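Local atomic coordinates of fusion protein of Nuclear RNA export factor 2 and Protein panoramix (Drosophila melanogaster, PDB entry 6IEW), a protein that joins the UBA domain of Nxf2 to the Panoramix segment it binds, two partners in an ovarian complex for cotranscriptional transposon silencing. Residues Asp9-Leu14 with Ala33-Glu38; Thr27-Glu32 with Leu41-Gln46. All coordinates share one frame; numbering follows the deposited sequence.

Overall arrangement
Both contacts lie within the Nxf2 UBA (TAP-C) part of the fusion and between them involve all three of its helices. Interaction 1 joins helix 4-19 to the turn and first residues leading into helix 37-49; interaction 2 packs helix 23-32 against the next turns of that same helix. The first is a surface contact, aromatic against aliphatic, with a water between a lysine and a backbone carbonyl. The second reaches deeper, with I29 and F44 buried and an exposed glutamate at its margin. They meet where the W35 backbone N probably hydrogen-bonds to V30 O and L12 packs on V30. The Panoramix helix 70-93 touches F37 of interaction 1 and, on helix 37-49, L41 beside interaction 2.

Interaction 1 (Asp9-Leu14 with Ala33-Glu38); sequences DHKLLL and ADWDFE
With CG anti to the carbonyl carbon (chi1 -62°), W35 lays its indole beside helix 4-19, where L12, whose CG is likewise turned beside its own backbone N, meets the six-membered ring. L12 CG comes to 3.6 Å from W35 CZ3, and both methyls of the leucine reach the CZ3 and CH2 end of the ring. K11 approaches the same indole at its edge, near the ring plane, its CB 4.0 Å from W35 CE3. The rest of the lysine runs on extended past the tryptophan backbone. In this conformer, one of two modelled, a water accepts from K11 NZ at 2.7 Å and donates to W35 O at 2.8 Å, so the bridge may be only partly populated. Farther along, L14 CG sits above one face of the F37 ring, 4.2 Å from the plane and displaced toward the rim, while L14 O lies 3.7 Å from F37 CE1. V30 touches both L12 and W35, and V84 and I88 of the fused Panoramix helix touch F37. The positive phi of D34 marks a Schellman motif closing helix 23-32, and D36 then N-caps helix 37-49 by bonding R39 N, the compact helix-to-helix connection of this three-helix UBA domain.

Interaction 2 (Thr27-Glu32 with Leu41-Gln46); sequences TSIVEE and LKLFIQ
Apolar packing carries most of the contact between I29 and the pair L43 and F44. I29 points at helix 37-49 and offers two branches: CG2 comes to 4.0 Å from L43 CD2 and also lies near the backbone N of F44, while CD1 reaches F44 CB at 4.2 Å. The isoleucine thus straddles the two neighbouring residues, touching F44 near the root of its side chain, beyond which the phenyl ring leads away. L43 CG stands anti to its backbone N (chi1 -180°), which extends the leucine toward helix 23-32 and brings CD2 within 3.7 Å of I29 O. F15 of helix 4-19, together with L21 and I53, also packs on I29, placing it in the hydrophobic core of the three-helix UBA fold. The axes of the 27-32 and 41-46 segments approach to 9.3 Å, with 123° between their N-to-C directions, a steeply inclined pairing of consecutive helices.

A second kind of contact sets a charged side chain against an aliphatic one. E32, extended beyond CG, runs across L43 at about a right angle; its CB, CG and CD each pack against the single methyl L43 CD2, CD being nearest at 3.7 Å, while OE2 lies against both methyls. The other carboxylate oxygen, E32 OE1, forms a salt bridge with K47 NZ, which ties the last residue of helix 23-32 to helix 37-49.

Interaction 1 (Asp9-Leu14 with Ala33-Glu38)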
ATOM      1  N   ASP A   9       7.017 -10.546  -6.541  1.00 10.16           N
ATOM      2  CA  ASP A   9       6.596 -10.878  -5.182  1.00  9.28           C
ATOM      3  C   ASP A   9       7.082  -9.823  -4.200  1.00 11.14           C
ATOM      4  O   ASP A   9       6.332  -9.372  -3.325  1.00 11.55           O
ATOM      5  CB  ASP A   9       7.151 -12.243  -4.760  1.00  9.80           C
ATOM      6  CG  ASP A   9       6.515 -13.408  -5.497  1.00 13.03           C
ATOM      7  OD1 ASP A   9       5.408 -13.259  -6.062  1.00 14.59           O
ATOM      8  OD2 ASP A   9       7.135 -14.495  -5.491  1.00 15.54           O
ATOM      9  N   HIS A  10       8.345  -9.413  -4.344  1.00 10.28           N
ATOM     10  CA  HIS A  10       8.943  -8.454  -3.423  1.00 10.37           C
ATOM     11  C   HIS A  10       8.275  -7.089  -3.530  1.00 10.74           C
ATOM     12  O   HIS A  10       7.982  -6.448  -2.513  1.00 11.48           O
ATOM     13  CB  HIS A  10      10.444  -8.348  -3.696  1.00 12.45           C
ATOM     14  CG  HIS A  10      11.114  -7.248  -2.937  1.00  9.76           C
ATOM     15  ND1 HIS A  10      11.294  -7.292  -1.572  1.00 12.91           N
ATOM     16  CD2 HIS A  10      11.635  -6.068  -3.348  1.00 10.84           C
ATOM     17  CE1 HIS A  10      11.901  -6.188  -1.174  1.00 11.36           C
ATOM     18  NE2 HIS A  10      12.116  -5.427  -2.233  1.00 10.38           N
ATOM     19  N   LYS A  11       8.031  -6.621  -4.758  1.00 10.11           N
ATOM     20  CA  LYS A  11       7.413  -5.311  -4.942  0.59 11.21           C
ATOM     21  C   LYS A  11       5.993  -5.287  -4.392  1.00 11.53           C
ATOM     22  O   LYS A  11       5.538  -4.255  -3.880  1.00 11.53           O
ATOM     23  CB  LYS A  11       7.431  -4.919  -6.417  0.59  9.65           C
ATOM     24  CG  LYS A  11       8.822  -4.627  -6.951  0.59 11.08           C
ATOM     25  CD  LYS A  11       8.786  -4.252  -8.420  0.59 14.72           C
ATOM     26  CE  LYS A  11      10.192  -3.989  -8.940  0.59 18.58           C
ATOM     27  NZ  LYS A  11      10.213  -3.772 -10.411  0.59 17.25           N
ATOM     28  N   LEU A  12       5.281  -6.408  -4.489  1.00 10.71           N
ATOM     29  CA  LEU A  12       3.953  -6.488  -3.886  1.00  8.76           C
ATOM     30  C   LEU A  12       4.049  -6.414  -2.367  1.00  9.42           C
ATOM     31  O   LEU A  12       3.305  -5.669  -1.719  1.00 10.56           O
ATOM     32  CB  LEU A  12       3.262  -7.783  -4.322  1.00 10.11           C
ATOM     33  CG  LEU A  12       2.876  -7.879  -5.800  1.00 10.05           C
ATOM     34  CD1 LEU A  12       2.638  -9.329  -6.191  1.00 11.30           C
ATOM     35  CD2 LEU A  12       1.637  -7.050  -6.097  1.00 10.60           C
ATOM     36  N   LEU A  13       4.982  -7.168  -1.784  1.00 10.26           N
ATOM     37  CA  LEU A  13       5.144  -7.165  -0.332  1.00 10.77           C
ATOM     38  C   LEU A  13       5.634  -5.817   0.191  1.00  9.97           C
ATOM     39  O   LEU A  13       5.252  -5.406   1.290  1.00 11.26           O
ATOM     40  CB  LEU A  13       6.074  -8.293   0.116  1.00 15.62           C
ATOM     41  CG  LEU A  13       5.508  -9.713   0.152  1.00 15.62           C
ATOM     42  CD1 LEU A  13       6.345 -10.594   1.069  1.00 17.94           C
ATOM     43  CD2 LEU A  13       4.060  -9.686   0.603  1.00 18.15           C
ATOM     44  N   LEU A  14       6.503  -5.135  -0.557  1.00 12.34           N
ATOM     45  CA  LEU A  14       6.911  -3.775  -0.205  1.00 12.72           C
ATOM     46  C   LEU A  14       5.691  -2.902   0.056  1.00 11.29           C
ATOM     47  O   LEU A  14       5.596  -2.217   1.082  1.00 11.94           O
ATOM     48  CB  LEU A  14       7.690  -3.198  -1.385  1.00 17.91           C
ATOM     49  CG  LEU A  14       9.020  -2.455  -1.324  1.00 35.59           C
ATOM     50  CD1 LEU A  14       9.863  -2.871  -0.132  1.00 20.42           C
ATOM     51  CD2 LEU A  14       9.743  -2.743  -2.634  1.00 25.09           C
ATOM     52  N   ALA A  33      -0.598   0.750 -10.884  1.00 12.17           N
ATOM     53  CA  ALA A  33       0.477   1.731 -10.831  1.00 12.68           C
ATOM     54  C   ALA A  33       1.716   1.282 -11.590  1.00 15.77           C
ATOM     55  O   ALA A  33       2.770   1.917 -11.471  1.00 17.14           O
ATOM     56  CB  ALA A  33       0.833   2.052  -9.378  1.00 13.60           C
ATOM     57  N   ASP A  34       1.609   0.203 -12.360  1.00 13.21           N
ATOM     58  CA  ASP A  34       2.715  -0.321 -13.160  1.00 14.64           C
ATOM     59  C   ASP A  34       3.942  -0.636 -12.312  1.00 15.03           C
ATOM     60  O   ASP A  34       5.078  -0.341 -12.692  1.00 16.72           O
ATOM     61  CB  ASP A  34       3.071   0.586 -14.338  1.00 19.47           C
ATOM     62  CG  ASP A  34       3.917  -0.133 -15.376  1.00 37.54           C
ATOM     63  OD1 ASP A  34       3.761  -1.366 -15.512  1.00 33.93           O
ATOM     64  OD2 ASP A  34       4.753   0.517 -16.038  1.00 49.04           O
ATOM     65  N   TRP A  35       3.711  -1.238 -11.146  1.00 14.31           N
ATOM     66  CA  TRP A  35       4.764  -1.829 -10.325  1.00 13.80           C
ATOM     67  C   TRP A  35       5.716  -0.805  -9.726  1.00 12.62           C
ATOM     68  O   TRP A  35       6.822  -1.163  -9.305  1.00 16.22           O
ATOM     69  CB  TRP A  35       5.529  -2.908 -11.095  1.00 15.30           C
ATOM     70  CG  TRP A  35       4.638  -4.013 -11.466  1.00 13.09           C
ATOM     71  CD1 TRP A  35       3.884  -4.131 -12.600  1.00 17.30           C
ATOM     72  CD2 TRP A  35       4.358  -5.154 -10.673  1.00 11.98           C
ATOM     73  NE1 TRP A  35       3.160  -5.299 -12.561  1.00 20.35           N
ATOM     74  CE2 TRP A  35       3.437  -5.946 -11.384  1.00 13.75           C
ATOM     75  CE3 TRP A  35       4.810  -5.594  -9.428  1.00 12.17           C
ATOM     76  CZ2 TRP A  35       2.958  -7.151 -10.887  1.00 16.25           C
ATOM     77  CZ3 TRP A  35       4.338  -6.779  -8.938  1.00 17.53           C
ATOM     78  CH2 TRP A  35       3.421  -7.549  -9.661  1.00 14.06           C
ATOM     79  N   ASP A  36       5.317   0.461  -9.672  1.00 11.82           N
ATOM     80  CA  ASP A  36       6.134   1.501  -9.067  1.00 12.78           C
ATOM     81  C   ASP A  36       5.655   1.752  -7.646  1.00 10.49           C
ATOM     82  O   ASP A  36       4.488   2.098  -7.430  1.00 11.74           O
ATOM     83  CB  ASP A  36       6.110   2.795  -9.874  1.00 14.77           C
ATOM     84  CG  ASP A  36       7.079   3.823  -9.325  1.00 18.39           C
ATOM     85  OD1 ASP A  36       8.284   3.742  -9.644  1.00 22.89           O
ATOM     86  OD2 ASP A  36       6.645   4.689  -8.549  1.00 15.30           O
ATOM     87  N   PHE A  37       6.570   1.579  -6.693  1.00 12.56           N
ATOM     88  CA  PHE A  37       6.247   1.663  -5.273  1.00 10.39           C
ATOM     89  C   PHE A  37       5.643   3.017  -4.921  1.00 12.19           C
ATOM     90  O   PHE A  37       4.554   3.093  -4.335  1.00 10.54           O
ATOM     91  CB  PHE A  37       7.536   1.405  -4.487  1.00 12.00           C
ATOM     92  CG  PHE A  37       7.386   1.461  -2.993  1.00 10.47           C
ATOM     93  CD1 PHE A  37       6.423   0.711  -2.341  1.00 10.84           C
ATOM     94  CD2 PHE A  37       8.255   2.233  -2.237  1.00 12.63           C
ATOM     95  CE1 PHE A  37       6.315   0.752  -0.961  1.00 11.69           C
ATOM     96  CE2 PHE A  37       8.149   2.275  -0.862  1.00 13.57           C
ATOM     97  CZ  PHE A  37       7.178   1.536  -0.223  1.00 11.50           C
ATOM     98  N   GLU A  38       6.330   4.101  -5.287  1.00 11.17           N
ATOM     99  CA  GLU A  38       5.847   5.435  -4.943  1.00 10.24           C
ATOM    100  C   GLU A  38       4.500   5.723  -5.599  1.00 11.00           C
ATOM    101  O   GLU A  38       3.574   6.224  -4.950  1.00 11.00           O
ATOM    102  CB  GLU A  38       6.884   6.484  -5.342  1.00 13.13           C
ATOM    103  CG  GLU A  38       6.476   7.903  -5.012  1.00 14.66           C
ATOM    104  CD  GLU A  38       7.505   8.911  -5.458  1.00 24.99           C
ATOM    105  OE1 GLU A  38       8.356   8.556  -6.300  1.00 22.98           O
ATOM    106  OE2 GLU A  38       7.466  10.057  -4.964  1.00 23.46           O
TER
HETATM  107  O   HOH W   1       9.097  -1.427 -10.969  1.00 31.17           O

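Interaction 2 (Thr27-Glu32 with Leu41-Gln46)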
ATOM      1  N   THR A  27      -2.494  -6.481  -5.137  1.00  9.00           N
ATOM      2  CA  THR A  27      -2.377  -6.776  -6.562  1.00  8.84           C
ATOM      3  C   THR A  27      -3.035  -5.693  -7.404  1.00 10.26           C
ATOM      4  O   THR A  27      -2.450  -5.202  -8.375  1.00 10.94           O
ATOM      5  CB  THR A  27      -3.022  -8.125  -6.867  1.00 10.56           C
ATOM      6  OG1 THR A  27      -2.356  -9.157  -6.132  1.00 12.62           O
ATOM      7  CG2 THR A  27      -2.946  -8.434  -8.362  1.00 12.59           C
ATOM      8  N   SER A  28      -4.258  -5.304  -7.037  1.00 10.06           N
ATOM      9  CA  SER A  28      -5.004  -4.325  -7.820  1.00  9.40           C
ATOM     10  C   SER A  28      -4.247  -3.006  -7.937  1.00  9.34           C
ATOM     11  O   SER A  28      -4.070  -2.467  -9.035  1.00 11.38           O
ATOM     12  CB  SER A  28      -6.373  -4.105  -7.174  1.00 12.48           C
ATOM     13  OG  SER A  28      -7.064  -3.039  -7.796  1.00 14.64           O
ATOM     14  N   ILE A  29      -3.774  -2.480  -6.808  1.00  9.97           N
ATOM     15  CA  ILE A  29      -3.168  -1.154  -6.808  1.00  9.50           C
ATOM     16  C   ILE A  29      -1.774  -1.184  -7.422  1.00  9.55           C
ATOM     17  O   ILE A  29      -1.419  -0.312  -8.225  1.00 10.25           O
ATOM     18  CB  ILE A  29      -3.174  -0.573  -5.385  1.00  9.98           C
ATOM     19  CG1 ILE A  29      -4.619  -0.381  -4.911  1.00  9.10           C
ATOM     20  CG2 ILE A  29      -2.404   0.748  -5.339  1.00 10.86           C
ATOM     21  CD1 ILE A  29      -4.745  -0.055  -3.437  1.00 10.56           C
ATOM     22  N   VAL A  30      -0.964  -2.182  -7.063  1.00 10.29           N
ATOM     23  CA  VAL A  30       0.400  -2.253  -7.581  1.00  9.38           C
ATOM     24  C   VAL A  30       0.395  -2.441  -9.093  1.00 10.77           C
ATOM     25  O   VAL A  30       1.169  -1.803  -9.816  1.00 12.63           O
ATOM     26  CB  VAL A  30       1.192  -3.354  -6.850  1.00  9.51           C
ATOM     27  CG1 VAL A  30       2.502  -3.665  -7.572  1.00 11.09           C
ATOM     28  CG2 VAL A  30       1.460  -2.933  -5.411  1.00 11.67           C
ATOM     29  N   GLU A  31      -0.482  -3.312  -9.598  1.00 10.73           N
ATOM     30  CA  GLU A  31      -0.544  -3.518 -11.043  1.00 10.73           C
ATOM     31  C   GLU A  31      -1.048  -2.272 -11.762  1.00 12.81           C
ATOM     32  O   GLU A  31      -0.536  -1.918 -12.829  1.00 14.54           O
ATOM     33  CB  GLU A  31      -1.395  -4.745 -11.380  1.00 10.56           C
ATOM     34  CG  GLU A  31      -0.735  -6.055 -10.984  1.00 11.97           C
ATOM     35  CD  GLU A  31      -1.459  -7.283 -11.515  1.00 17.50           C
ATOM     36  OE1 GLU A  31      -2.608  -7.154 -11.988  1.00 17.60           O
ATOM     37  OE2 GLU A  31      -0.866  -8.380 -11.462  1.00 22.25           O
ATOM     38  N   GLU A  32      -2.043  -1.587 -11.189  1.00 12.07           N
ATOM     39  CA  GLU A  32      -2.554  -0.376 -11.824  1.00 11.93           C
ATOM     40  C   GLU A  32      -1.499   0.722 -11.865  1.00 13.70           C
ATOM     41  O   GLU A  32      -1.492   1.541 -12.792  1.00 15.81           O
ATOM     42  CB  GLU A  32      -3.824   0.097 -11.113  1.00 13.57           C
ATOM     43  CG  GLU A  32      -4.524   1.275 -11.789  1.00 15.69           C
ATOM     44  CD  GLU A  32      -5.792   1.703 -11.068  1.00 15.46           C
ATOM     45  OE1 GLU A  32      -6.451   0.841 -10.448  1.00 18.53           O
ATOM     46  OE2 GLU A  32      -6.125   2.905 -11.119  1.00 23.09           O
ATOM     47  N   LEU A  41       1.695   3.899  -3.754  1.00  8.38           N
ATOM     48  CA  LEU A  41       1.285   4.536  -2.506  1.00  9.87           C
ATOM     49  C   LEU A  41       0.388   5.736  -2.778  1.00  9.60           C
ATOM     50  O   LEU A  41      -0.652   5.911  -2.129  1.00  9.72           O
ATOM     51  CB  LEU A  41       2.515   4.946  -1.695  1.00  9.48           C
ATOM     52  CG  LEU A  41       3.376   3.787  -1.191  1.00 11.80           C
ATOM     53  CD1 LEU A  41       4.643   4.320  -0.539  1.00 11.04           C
ATOM     54  CD2 LEU A  41       2.602   2.909  -0.219  1.00 12.07           C
ATOM     55  N   LYS A  42       0.771   6.573  -3.748  1.00 10.24           N
ATOM     56  CA  LYS A  42      -0.066   7.712  -4.112  1.00 10.81           C
ATOM     57  C   LYS A  42      -1.426   7.255  -4.619  1.00  9.51           C
ATOM     58  O   LYS A  42      -2.456   7.875  -4.316  1.00 11.03           O
ATOM     59  CB  LYS A  42       0.627   8.556  -5.182  1.00 12.17           C
ATOM     60  CG  LYS A  42       1.887   9.254  -4.718  1.00 12.63           C
ATOM     61  CD  LYS A  42       2.476  10.079  -5.847  1.00 13.84           C
ATOM     62  CE  LYS A  42       3.718  10.825  -5.394  1.00 20.37           C
ATOM     63  NZ  LYS A  42       4.323  11.605  -6.512  1.00 21.69           N
ATOM     64  N   LEU A  43      -1.447   6.185  -5.413  1.00  9.36           N
ATOM     65  CA  LEU A  43      -2.707   5.679  -5.941  1.00 11.23           C
ATOM     66  C   LEU A  43      -3.600   5.153  -4.826  1.00 10.01           C
ATOM     67  O   LEU A  43      -4.819   5.365  -4.846  1.00 11.34           O
ATOM     68  CB  LEU A  43      -2.425   4.596  -6.983  1.00 10.17           C
ATOM     69  CG  LEU A  43      -3.647   3.964  -7.641  1.00 13.79           C
ATOM     70  CD1 LEU A  43      -4.509   5.016  -8.322  1.00 13.58           C
ATOM     71  CD2 LEU A  43      -3.224   2.893  -8.635  1.00 12.92           C
ATOM     72  N   PHE A  44      -3.014   4.469  -3.842  1.00  9.46           N
ATOM     73  CA  PHE A  44      -3.783   4.020  -2.685  1.00  8.37           C
ATOM     74  C   PHE A  44      -4.431   5.196  -1.965  1.00  9.00           C
ATOM     75  O   PHE A  44      -5.615   5.147  -1.611  1.00 10.22           O
ATOM     76  CB  PHE A  44      -2.877   3.240  -1.729  1.00  8.74           C
ATOM     77  CG  PHE A  44      -3.426   3.124  -0.330  1.00  9.31           C
ATOM     78  CD1 PHE A  44      -4.662   2.537  -0.094  1.00  9.46           C
ATOM     79  CD2 PHE A  44      -2.700   3.598   0.750  1.00 10.03           C
ATOM     80  CE1 PHE A  44      -5.163   2.439   1.195  1.00 12.42           C
ATOM     81  CE2 PHE A  44      -3.188   3.497   2.037  1.00 11.06           C
ATOM     82  CZ  PHE A  44      -4.426   2.922   2.262  1.00 12.00           C
ATOM     83  N   ILE A  45      -3.664   6.262  -1.737  1.00  9.42           N
ATOM     84  CA  ILE A  45      -4.198   7.424  -1.029  1.00 10.31           C
ATOM     85  C   ILE A  45      -5.345   8.056  -1.810  1.00 10.84           C
ATOM     86  O   ILE A  45      -6.366   8.455  -1.231  1.00 12.30           O
ATOM     87  CB  ILE A  45      -3.065   8.419  -0.720  1.00 11.82           C
ATOM     88  CG1 ILE A  45      -2.129   7.815   0.325  1.00 13.51           C
ATOM     89  CG2 ILE A  45      -3.627   9.756  -0.253  1.00 17.22           C
ATOM     90  CD1 ILE A  45      -0.782   8.475   0.377  1.00 15.93           C
ATOM     91  N   GLN A  46      -5.207   8.142  -3.134  1.00 10.80           N
ATOM     92  CA  GLN A  46      -6.269   8.719  -3.951  1.00 12.42           C
ATOM     93  C   GLN A  46      -7.512   7.840  -3.935  1.00 11.92           C
ATOM     94  O   GLN A  46      -8.628   8.328  -3.721  1.00 13.25           O
ATOM     95  CB  GLN A  46      -5.779   8.930  -5.382  1.00 13.04           C
ATOM     96  CG  GLN A  46      -6.810   9.600  -6.274  1.00 15.71           C
ATOM     97  CD  GLN A  46      -7.139  11.002  -5.808  1.00 28.00           C
ATOM     98  OE1 GLN A  46      -6.244  11.822  -5.600  1.00 26.88           O
ATOM     99  NE2 GLN A  46      -8.424  11.283  -5.627  1.00 30.31           N
TER